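Local coordinates for protein VP1 (Polyomavirus HPyV6, PDB 4PCG) that forms the pentameric building block of the viral capsid shell as major capsid protein and probably takes part in attachment to host cells, at residues T52-A55 and G56-L59. Sequence-based numbering, arbitrary orientation.
Sequences TLDA and GSSL. With NA (sodium ion), chain L.
D54 and S57 flank a type II beta turn, with A55 and G56 at its two central positions and S58 following, in the loop that leads from strand 52-53, paired in parallel with 141-142, into strand 62-67 of the jelly roll's antiparallel sheet. A weak backbone hydrogen bond spans the turn and the residue after it: S58 N reaches D54 O over 3.4 Å, with an N-H...O angle of only 133°. G56 sits at a positive phi of 103°, a conformation that glycine, with no CB to press on A55 O, can take up, and it also pairs through its backbone with A45.

The tighter part lies on the inner side. S58 OG comes up beside L53, its closest approach being 3.7 Å to L53 CD2, and this buried hydroxyl is held by E175 OE2 and by water 1. Water 1 accepts from D54 N, just past the strand, at 2.9 Å and also hydrogen-bonds S57 OG at 2.6 Å, so one solvent molecule joins both serine hydroxyls to that backbone N-H. S57 places its hydroxyl there by setting OG between its backbone N and carbonyl carbon (chi1 61°), near D54 CB and within reach of both waters.

Looser is the outer side, where A55 and G56 are partly exposed and the A55 methyl adds little beyond contact with the next peptide. D54, also partly exposed, binds the sodium ion through OD2 alone. That ion is further bound by T48, T50, the carbonyl oxygen T52 O at 2.5 Å and water 3. Second-shell help comes from the turn: water 2 hydrogen-bonds S57 OG at 2.7 Å and donates to D54 OD2 at 2.8 Å, probably steadying the ligand. D54 OD2 itself lies 2.4 Å from the sodium ion.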
ATOM      1  N   THR B  52     -28.396  18.165  -7.197  1.00 31.04           N
ATOM      2  CA  THR B  52     -29.380  17.081  -7.035  1.00 30.97           C
ATOM      3  C   THR B  52     -28.763  15.797  -7.498  1.00 27.46           C
ATOM      4  O   THR B  52     -28.152  15.744  -8.573  1.00 24.97           O
ATOM      5  CB  THR B  52     -30.673  17.354  -7.853  1.00 29.47           C
ATOM      6  OG1 THR B  52     -31.270  18.528  -7.368  1.00 29.28           O
ATOM      7  CG2 THR B  52     -31.700  16.211  -7.722  1.00 33.50           C
ATOM      8  N   LEU B  53     -28.878  14.759  -6.670  1.00 24.79           N
ATOM      9  CA  LEU B  53     -28.486  13.423  -7.056  1.00 23.57           C
ATOM     10  C   LEU B  53     -29.603  12.834  -7.890  1.00 24.46           C
ATOM     11  O   LEU B  53     -30.744  12.732  -7.405  1.00 24.35           O
ATOM     12  CB  LEU B  53     -28.288  12.507  -5.832  1.00 26.45           C
ATOM     13  CG  LEU B  53     -27.058  12.723  -4.977  1.00 34.51           C
ATOM     14  CD1 LEU B  53     -27.083  11.732  -3.817  1.00 38.51           C
ATOM     15  CD2 LEU B  53     -25.789  12.552  -5.790  1.00 39.02           C
ATOM     16  N   ASP B  54     -29.268  12.439  -9.119  1.00 22.32           N
ATOM     17  CA  ASP B  54     -30.262  12.154 -10.142  1.00 24.17           C
ATOM     18  C   ASP B  54     -30.393  10.663 -10.322  1.00 23.15           C
ATOM     19  O   ASP B  54     -29.408   9.916 -10.257  1.00 22.30           O
ATOM     20  CB  ASP B  54     -29.894  12.817 -11.476  1.00 25.87           C
ATOM     21  CG  ASP B  54     -29.720  14.321 -11.358  1.00 29.78           C
ATOM     22  OD1 ASP B  54     -30.702  14.983 -11.001  1.00 27.74           O
ATOM     23  OD2 ASP B  54     -28.602  14.853 -11.620  1.00 27.48           O
ATOM     24  N   ALA B  55     -31.620  10.218 -10.552  1.00 23.56           N
ATOM     25  CA  ALA B  55     -31.837   8.819 -10.896  1.00 21.95           C
ATOM     26  C   ALA B  55     -31.224   8.586 -12.282  1.00 24.27           C
ATOM     27  O   ALA B  55     -31.328   9.452 -13.154  1.00 28.95           O
ATOM     28  CB  ALA B  55     -33.315   8.521 -10.920  1.00 26.31           C
ATOM     29  N   GLY B  56     -30.558   7.456 -12.461  1.00 20.86           N
ATOM     30  CA  GLY B  56     -29.997   7.090 -13.753  1.00 22.44           C
ATOM     31  C   GLY B  56     -28.501   7.322 -13.813  1.00 20.60           C
ATOM     32  O   GLY B  56     -27.815   6.645 -14.574  1.00 20.26           O
ATOM     33  N   SER B  57     -28.005   8.290 -13.030  1.00 19.41           N
ATOM     34  CA  SER B  57     -26.569   8.609 -13.011  1.00 20.39           C
ATOM     35  C   SER B  57     -25.889   8.233 -11.697  1.00 18.54           C
ATOM     36  O   SER B  57     -24.676   8.166 -11.641  1.00 18.11           O
ATOM     37  CB  SER B  57     -26.323  10.084 -13.332  1.00 20.81           C
ATOM     38  OG  SER B  57     -26.948  10.923 -12.388  1.00 22.80           O
ATOM     39  N   SER B  58     -26.674   7.985 -10.653  1.00 17.80           N
ATOM     40  CA  SER B  58     -26.124   7.619  -9.344  1.00 18.85           C
ATOM     41  C   SER B  58     -26.267   6.102  -9.158  1.00 19.74           C
ATOM     42  O   SER B  58     -27.354   5.523  -9.344  1.00 19.75           O
ATOM     43  CB  SER B  58     -26.831   8.395  -8.237  1.00 23.19           C
ATOM     44  OG  SER B  58     -26.300   9.724  -8.151  1.00 27.81           O
ATOM     45  N   LEU B  59     -25.157   5.463  -8.820  1.00 16.23           N
ATOM     46  CA  LEU B  59     -25.132   4.034  -8.599  1.00 16.10           C
ATOM     47  C   LEU B  59     -25.948   3.689  -7.331  1.00 15.94           C
ATOM     48  O   LEU B  59     -25.843   4.373  -6.292  1.00 15.95           O
ATOM     49  CB  LEU B  59     -23.704   3.533  -8.455  1.00 16.55           C
ATOM     50  CG  LEU B  59     -23.523   1.991  -8.437  1.00 16.02           C
ATOM     51  CD1 LEU B  59     -24.013   1.324  -9.703  1.00 19.08           C
ATOM     52  CD2 LEU B  59     -22.065   1.606  -8.222  1.00 20.28           C
TER
HETATM   53 NA    NA L 303     -26.847  16.090 -10.625  1.00 27.41          NA
HETATM   54  O   HOH W   1     -26.564  11.815  -9.933  1.00 23.28           O
HETATM   55  O   HOH W   2     -26.951  13.405 -13.322  1.00 23.45           O
HETATM   56  O   HOH W   3     -25.461  14.305 -10.066  1.00 26.01           O